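Local structure of alkaline phosphatase D (Bacillus subtilis, 2YEQ) at residues 324-329 with 369-374; 449-454 with 476-481. The protein hydrolyses phosphate esters with an active site that holds iron(III) and calcium, and acts as a phosphodiesterase of the PhoD family. All coordinates share one frame; numbering follows the deposited sequence.

Contact 1 (324-329 with 369-374). With PE5 (3,6,9,12,15,18,21,24-octaoxahexacosan-1-ol), chain C.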
loop_
_atom_site.group_PDB
_atom_site.type_symbol
_atom_site.label_atom_id
_atom_site.label_comp_id
_atom_site.label_asym_id
_atom_site.label_seq_id
_atom_site.Cartn_x
_atom_site.Cartn_y
_atom_site.Cartn_z
ATOM N N HIS A 324 -2.766 10.528 -20.485
ATOM C CA HIS A 324 -3.337 11.742 -19.883
ATOM C C HIS A 324 -2.845 12.027 -18.475
ATOM O O HIS A 324 -2.859 13.184 -18.048
ATOM C CB HIS A 324 -4.869 11.683 -19.846
ATOM C CG HIS A 324 -5.496 11.784 -21.202
ATOM N ND1 HIS A 324 -5.483 12.947 -21.939
ATOM C CD2 HIS A 324 -6.111 10.855 -21.975
ATOM C CE1 HIS A 324 -6.075 12.736 -23.103
ATOM N NE2 HIS A 324 -6.457 11.472 -23.154
ATOM N N TRP A 325 -2.441 10.980 -17.746
ATOM C CA TRP A 325 -1.930 11.128 -16.385
ATOM C C TRP A 325 -0.696 10.241 -16.152
ATOM O O TRP A 325 -0.564 9.157 -16.733
ATOM C CB TRP A 325 -3.004 10.750 -15.378
ATOM C CG TRP A 325 -4.237 11.608 -15.456
ATOM C CD1 TRP A 325 -5.380 11.339 -16.149
ATOM C CD2 TRP A 325 -4.425 12.873 -14.851
ATOM N NE1 TRP A 325 -6.288 12.365 -15.996
ATOM C CE2 TRP A 325 -5.725 13.321 -15.200
ATOM C CE3 TRP A 325 -3.628 13.681 -14.041
ATOM C CZ2 TRP A 325 -6.226 14.539 -14.773
ATOM C CZ3 TRP A 325 -4.124 14.863 -13.608
ATOM C CH2 TRP A 325 -5.420 15.294 -13.971
ATOM N N ASN A 326 0.206 10.729 -15.313
ATOM C CA ASN A 326 1.411 9.980 -14.902
ATOM C C ASN A 326 1.311 9.846 -13.409
ATOM O O ASN A 326 1.137 10.835 -12.710
ATOM C CB ASN A 326 2.664 10.749 -15.288
ATOM C CG ASN A 326 2.916 10.720 -16.751
ATOM O OD1 ASN A 326 3.119 9.658 -17.325
ATOM N ND2 ASN A 326 2.913 11.899 -17.388
ATOM N N VAL A 327 1.327 8.612 -12.917
ATOM C CA VAL A 327 1.011 8.352 -11.509
ATOM C C VAL A 327 2.218 7.682 -10.845
ATOM O O VAL A 327 2.827 6.805 -11.449
ATOM C CB VAL A 327 -0.231 7.458 -11.383
ATOM C CG1 VAL A 327 -0.631 7.233 -9.892
ATOM C CG2 VAL A 327 -1.418 8.087 -12.175
ATOM N N LEU A 328 2.567 8.170 -9.659
ATOM C CA LEU A 328 3.546 7.531 -8.781
ATOM C C LEU A 328 2.799 6.874 -7.620
ATOM O O LEU A 328 2.322 7.533 -6.726
ATOM C CB LEU A 328 4.552 8.554 -8.235
ATOM C CG LEU A 328 5.401 9.389 -9.194
ATOM C CD1 LEU A 328 6.587 10.049 -8.411
ATOM C CD2 LEU A 328 5.839 8.559 -10.350
ATOM N N ALA A 329 2.661 5.567 -7.676
ATOM C CA ALA A 329 2.015 4.824 -6.599
ATOM C C ALA A 329 3.143 4.395 -5.673
ATOM O O ALA A 329 3.913 3.510 -6.028
ATOM C CB ALA A 329 1.323 3.612 -7.159
ATOM N N LYS A 369 10.418 18.052 -18.741
ATOM C CA LYS A 369 9.472 17.552 -19.739
ATOM C C LYS A 369 8.170 18.346 -19.753
ATOM O O LYS A 369 7.238 18.003 -20.468
ATOM C CB LYS A 369 9.190 16.076 -19.497
ATOM C CG LYS A 369 10.425 15.220 -19.568
ATOM C CD LYS A 369 10.924 15.116 -20.990
ATOM C CE LYS A 369 12.274 14.442 -21.068
ATOM N NZ LYS A 369 12.552 14.014 -22.460
ATOM N N ASN A 370 8.110 19.390 -18.946
ATOM C CA ASN A 370 6.969 20.274 -18.898
ATOM C C ASN A 370 5.655 19.596 -18.501
ATOM O O ASN A 370 4.591 19.990 -18.976
ATOM C CB ASN A 370 6.804 20.999 -20.248
ATOM C CG ASN A 370 6.019 22.279 -20.121
ATOM O OD1 ASN A 370 6.038 22.933 -19.078
ATOM N ND2 ASN A 370 5.300 22.639 -21.179
ATOM N N LEU A 371 5.722 18.600 -17.616
ATOM C CA LEU A 371 4.521 17.842 -17.239
ATOM C C LEU A 371 3.671 18.622 -16.256
ATOM O O LEU A 371 4.173 19.304 -15.354
ATOM C CB LEU A 371 4.896 16.476 -16.643
ATOM C CG LEU A 371 5.749 15.542 -17.493
ATOM C CD1 LEU A 371 6.010 14.235 -16.730
ATOM C CD2 LEU A 371 5.102 15.253 -18.837
ATOM N N ASN A 372 2.355 18.525 -16.392
ATOM C CA ASN A 372 1.483 19.021 -15.317
ATOM C C ASN A 372 0.382 18.026 -14.935
ATOM O O ASN A 372 -0.615 18.371 -14.274
ATOM C CB ASN A 372 0.905 20.369 -15.683
ATOM C CG ASN A 372 -0.211 20.268 -16.697
ATOM O OD1 ASN A 372 -0.329 19.283 -17.440
ATOM N ND2 ASN A 372 -1.048 21.291 -16.732
ATOM N N ASN A 373 0.639 16.774 -15.272
ATOM C CA ASN A 373 -0.310 15.673 -15.075
ATOM C C ASN A 373 0.184 14.540 -14.123
ATOM O O ASN A 373 -0.131 13.348 -14.324
ATOM C CB ASN A 373 -0.639 15.112 -16.443
ATOM C CG ASN A 373 0.513 14.402 -17.069
ATOM O OD1 ASN A 373 1.662 14.493 -16.611
ATOM N ND2 ASN A 373 0.232 13.694 -18.128
ATOM N N VAL A 374 0.938 14.926 -13.097
ATOM C CA VAL A 374 1.603 13.975 -12.211
ATOM C C VAL A 374 0.815 13.876 -10.933
ATOM O O VAL A 374 0.595 14.867 -10.241
ATOM C CB VAL A 374 3.055 14.409 -11.861
ATOM C CG1 VAL A 374 3.695 13.408 -10.824
ATOM C CG2 VAL A 374 3.897 14.513 -13.135
HETATM O O1 PE5 C . 10.571 13.192 -24.495
HETATM C C1 PE5 C . 10.241 14.394 -25.193
HETATM C C2 PE5 C . 11.426 15.354 -25.230
HETATM O O2 PE5 C . 11.218 16.409 -24.283
HETATM C C3 PE5 C . 12.222 17.429 -24.327
HETATM C C4 PE5 C . 13.516 16.943 -23.693
HETATM O O3 PE5 C . 13.996 17.945 -22.805
HETATM C C5 PE5 C . 14.279 17.534 -21.464
HETATM C C6 PE5 C . 15.597 16.771 -21.361
HETATM O O4 PE5 C . 15.386 15.417 -20.938
HETATM C C7 PE5 C . 15.792 14.450 -21.918
HETATM C C8 PE5 C . 15.734 13.035 -21.351
HETATM O O5 PE5 C . 14.656 12.316 -21.948
HETATM O O HOH W 1 1.941 12.155 -20.216
#
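Asn326 and Asn373 meet amide to amide where two parallel strands of a mixed sheet, 325-329 and 374-378, run side by side in the calcineurin-like metallophosphatase domain. Their amide planes stand 82° apart, almost perpendicular. ND2 of Asn326 donates a hydrogen bond to OD1 of Asn373 at 3.0 Å, coming in nearly at right angles to the C=O bond (103°) and tilted from its plane. The two ND2 atoms also lie near each other, both donors, and one water accepts from both. Ser321 OG is hydrogen-bonded to Asn326 OD1, so both ends of this amide are held and its rotation is fixed.

Asn373 carries CG between its backbone N and carbonyl carbon (chi1 69°), a setting that turns the amide toward 324-326. From there ND2 makes a weak hydrogen bond of 3.1 Å to His324 O, while OD1 faces Asn326. An alanine at this position would remove the whole amide and would probably leave Asn326 ND2 without its protein acceptor and its side chain less firmly oriented.

The backbone shares the work. Asn326 N donates to Asn373 O at 2.8 Å in a nearly straight bond, and the same oxygen lies at the edge of the Trp325 indole, near its plane, 3.5 Å from CE3. The indole NE1 is bonded instead to Thr448 O. Leu371 CD1 lies over a face of the Asn326 amide, near ND2. The loop begins with a Schellman motif, Asn370 being the first residue to leave the helical conformation after helix 356-368, and Lys369 NZ binds ether oxygens of a polyethylene glycol molecule. At the bridge itself, the CA hydrogen of Val374 is directed at Asn326 O, 3.2 Å from CA.

Contact 2 (449-454 with 476-481). With PE5 (3,6,9,12,15,18,21,24-octaoxahexacosan-1-ol), chain H.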
loop_
_atom_site.group_PDB
_atom_site.type_symbol
_atom_site.label_atom_id
_atom_site.label_comp_id
_atom_site.label_asym_id
_atom_site.label_seq_id
_atom_site.Cartn_x
_atom_site.Cartn_y
_atom_site.Cartn_z
ATOM N N PRO A 449 -9.892 11.943 -18.660
ATOM C CA PRO A 449 -8.778 12.600 -19.350
ATOM C C PRO A 449 -8.427 14.005 -18.865
ATOM O O PRO A 449 -7.251 14.360 -18.884
ATOM C CB PRO A 449 -9.230 12.615 -20.810
ATOM C CG PRO A 449 -10.076 11.400 -20.931
ATOM C CD PRO A 449 -10.850 11.382 -19.631
ATOM N N HIS A 450 -9.409 14.781 -18.414
ATOM C CA HIS A 450 -9.146 16.173 -18.033
ATOM C C HIS A 450 -9.358 16.452 -16.571
ATOM O O HIS A 450 -9.209 17.592 -16.118
ATOM C CB HIS A 450 -10.014 17.115 -18.883
ATOM C CG HIS A 450 -9.800 16.933 -20.353
ATOM N ND1 HIS A 450 -8.541 16.899 -20.918
ATOM C CD2 HIS A 450 -10.672 16.702 -21.363
ATOM C CE1 HIS A 450 -8.645 16.678 -22.217
ATOM N NE2 HIS A 450 -9.929 16.560 -22.513
ATOM N N GLN A 451 -9.692 15.417 -15.815
ATOM C CA GLN A 451 -9.949 15.591 -14.413
ATOM C C GLN A 451 -9.613 14.365 -13.546
ATOM O O GLN A 451 -9.963 13.235 -13.897
ATOM C CB GLN A 451 -11.404 15.903 -14.262
ATOM C CG GLN A 451 -11.779 16.288 -12.907
ATOM C CD GLN A 451 -13.251 16.628 -12.823
ATOM O OE1 GLN A 451 -13.689 17.695 -13.285
ATOM N NE2 GLN A 451 -14.033 15.706 -12.258
ATOM N N TRP A 452 -9.004 14.622 -12.393
ATOM C CA TRP A 452 -8.728 13.590 -11.386
ATOM C C TRP A 452 -9.515 13.945 -10.156
ATOM O O TRP A 452 -9.344 15.022 -9.602
ATOM C CB TRP A 452 -7.242 13.553 -11.033
ATOM C CG TRP A 452 -6.850 12.376 -10.155
ATOM C CD1 TRP A 452 -7.203 12.159 -8.869
ATOM C CD2 TRP A 452 -6.045 11.273 -10.549
ATOM N NE1 TRP A 452 -6.670 10.958 -8.422
ATOM C CE2 TRP A 452 -5.935 10.410 -9.438
ATOM C CE3 TRP A 452 -5.416 10.918 -11.736
ATOM C CZ2 TRP A 452 -5.218 9.219 -9.486
ATOM C CZ3 TRP A 452 -4.671 9.725 -11.773
ATOM C CH2 TRP A 452 -4.598 8.896 -10.658
ATOM N N LYS A 453 -10.359 13.035 -9.703
ATOM C CA LYS A 453 -11.072 13.233 -8.458
ATOM C C LYS A 453 -10.646 12.200 -7.413
ATOM O O LYS A 453 -10.552 11.011 -7.729
ATOM C CB LYS A 453 -12.579 13.122 -8.679
ATOM C CG LYS A 453 -13.378 13.208 -7.393
ATOM C CD LYS A 453 -14.787 13.773 -7.609
ATOM C CE LYS A 453 -15.580 12.946 -8.534
ATOM N NZ LYS A 453 -17.066 13.313 -8.526
ATOM N N ALA A 454 -10.411 12.679 -6.199
ATOM C CA ALA A 454 -10.080 11.853 -5.051
ATOM C C ALA A 454 -11.142 12.050 -4.004
ATOM O O ALA A 454 -11.373 13.178 -3.564
ATOM C CB ALA A 454 -8.694 12.248 -4.479
ATOM N N VAL A 476 -10.917 17.710 -6.720
ATOM C CA VAL A 476 -10.639 17.506 -8.115
ATOM C C VAL A 476 -9.413 18.317 -8.563
ATOM O O VAL A 476 -9.206 19.422 -8.092
ATOM C CB VAL A 476 -11.865 17.912 -8.959
ATOM C CG1 VAL A 476 -11.511 17.894 -10.419
ATOM C CG2 VAL A 476 -13.006 16.973 -8.696
ATOM N N TYR A 477 -8.613 17.752 -9.468
ATOM C CA TYR A 477 -7.479 18.456 -10.056
ATOM C C TYR A 477 -7.688 18.436 -11.539
ATOM O O TYR A 477 -7.964 17.387 -12.122
ATOM C CB TYR A 477 -6.128 17.810 -9.662
ATOM C CG TYR A 477 -4.915 18.362 -10.392
ATOM C CD1 TYR A 477 -4.463 19.649 -10.162
ATOM C CD2 TYR A 477 -4.241 17.603 -11.331
ATOM C CE1 TYR A 477 -3.346 20.168 -10.851
ATOM C CE2 TYR A 477 -3.114 18.100 -12.003
ATOM C CZ TYR A 477 -2.673 19.380 -11.750
ATOM O OH TYR A 477 -1.586 19.869 -12.435
ATOM N N GLN A 478 -7.551 19.595 -12.169
ATOM C CA GLN A 478 -7.809 19.723 -13.592
ATOM C C GLN A 478 -6.659 20.244 -14.449
ATOM O O GLN A 478 -6.898 20.753 -15.535
ATOM C CB GLN A 478 -9.022 20.615 -13.784
ATOM C CG GLN A 478 -10.279 19.961 -13.351
ATOM C CD GLN A 478 -11.485 20.881 -13.401
ATOM O OE1 GLN A 478 -11.361 22.103 -13.522
ATOM N NE2 GLN A 478 -12.665 20.292 -13.287
ATOM N N LYS A 479 -5.421 20.077 -14.016
ATOM C CA LYS A 479 -4.276 20.404 -14.875
ATOM C C LYS A 479 -4.274 21.891 -15.241
ATOM O O LYS A 479 -4.226 22.272 -16.406
ATOM C CB LYS A 479 -4.264 19.551 -16.153
ATOM C CG LYS A 479 -4.379 18.050 -15.926
ATOM C CD LYS A 479 -3.834 17.276 -17.127
ATOM C CE LYS A 479 -4.666 16.067 -17.457
ATOM N NZ LYS A 479 -4.268 15.459 -18.736
ATOM N N ASP A 480 -4.369 22.722 -14.223
ATOM C CA ASP A 480 -4.243 24.153 -14.392
ATOM C C ASP A 480 -3.733 24.701 -13.081
ATOM O O ASP A 480 -3.638 23.958 -12.075
ATOM C CB ASP A 480 -5.574 24.798 -14.829
ATOM C CG ASP A 480 -6.736 24.560 -13.842
ATOM O OD1 ASP A 480 -6.530 24.486 -12.616
ATOM O OD2 ASP A 480 -7.898 24.484 -14.302
ATOM N N GLN A 481 -3.411 25.984 -13.091
ATOM C CA GLN A 481 -2.700 26.621 -11.998
ATOM C C GLN A 481 -3.574 26.836 -10.798
ATOM O O GLN A 481 -3.099 27.269 -9.754
ATOM C CB GLN A 481 -2.095 27.952 -12.464
ATOM C CG GLN A 481 -1.127 28.630 -11.465
ATOM C CD GLN A 481 0.029 27.741 -11.038
ATOM O OE1 GLN A 481 0.584 27.926 -9.952
ATOM N NE2 GLN A 481 0.408 26.787 -11.897
HETATM C C48 PE5 H . -17.637 9.752 -6.910
HETATM C C50 PE5 H . -18.458 10.056 -8.153
HETATM O O1 PE5 H . -17.688 10.871 -9.045
HETATM C C1 PE5 H . -17.797 10.548 -10.433
HETATM C C2 PE5 H . -16.686 11.210 -11.252
HETATM O O2 PE5 H . -17.124 12.466 -11.769
HETATM C C3 PE5 H . -16.112 13.415 -12.131
HETATM C C4 PE5 H . -16.784 14.768 -12.366
HETATM O O3 PE5 H . -16.471 15.715 -11.330
HETATM C C5 PE5 H . -17.618 16.048 -10.548
HETATM C C6 PE5 H . -17.350 17.047 -9.445
HETATM O O4 PE5 H . -18.336 16.882 -8.419
HETATM C C7 PE5 H . -17.881 16.081 -7.336
HETATM C C8 PE5 H . -18.986 15.611 -6.420
HETATM O O5 PE5 H . -18.620 14.339 -5.863
HETATM C C9 PE5 H . -18.094 14.492 -4.549
HETATM O O HOH W 2 -7.873 19.241 -17.465
#
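Gln451 lies alongside Gln478, the two side chains pointing the same way with their amide planes only 21° apart. Gln478 NE2 donates to Gln451 OE1 at 2.8 Å; the acceptor lies in the plane of the Gln478 amide, whereas the donor is tilted 28° from the carbonyl plane of Gln451. With CG anti to the backbone N (chi1 -172°) and the chain extended beyond it, Gln451 carries its amide out beside its neighbour. The other end of that amide, NE2, donates to ether O3 of a bound polyethylene glycol.

The same glycol curls round Lys453, whose NZ meets O1 at 2.6 Å. Inward of this ammonium, the aliphatic part of Lys453 crosses Val476, CD resting 3.8 Å from CG2. These two residues form a non-hydrogen-bonded pair.

The adjoining pair, Trp452 and Tyr477, is hydrogen-bonded in both directions: Trp452 N to Tyr477 O at 3.0 Å, and Tyr477 N to Trp452 O. Both rings lead off the opposite face of the sheet from Lys453 and Val476. Trp452 meets Trp325 edge-to-face, and Tyr477 OH probably bonds Asn372 O.

Beyond Tyr477 the ladder ends. A water donates to both His450 O and Gln478 O, linking the two backbones just past it. Lys479 has positive phi; its NZ makes a weak bond to Pro449 O, its stronger partner probably being His324 O, and its backbone N sits 3.5 Å above the Tyr477 ring. This is the open end of an antiparallel beta hairpin, strands 451-459 and 470-477, within the larger mixed sheet.

After many earlier strands and helices, the chain runs through strand 325-329, continues into helix 356-368 and returns beside that strand at 369-374, closing contact 1 in the seven-stranded mixed sheet. After strands 384-390, 400-406, 433-437 and 440-448 it reaches 449-454, and the hairpin return to 476-481 closes contact 2 in the ten-stranded sheet. The loops follow in series, neither nested nor crossed. Their centres are only 11 Å apart, and the contacts touch directly: the loop of contact 1 meets the end of the contact 2 hairpin, and Trp325 CZ2 packs 3.5 Å from Lys479 CE. Thus neighbouring ends of the two sheets are joined.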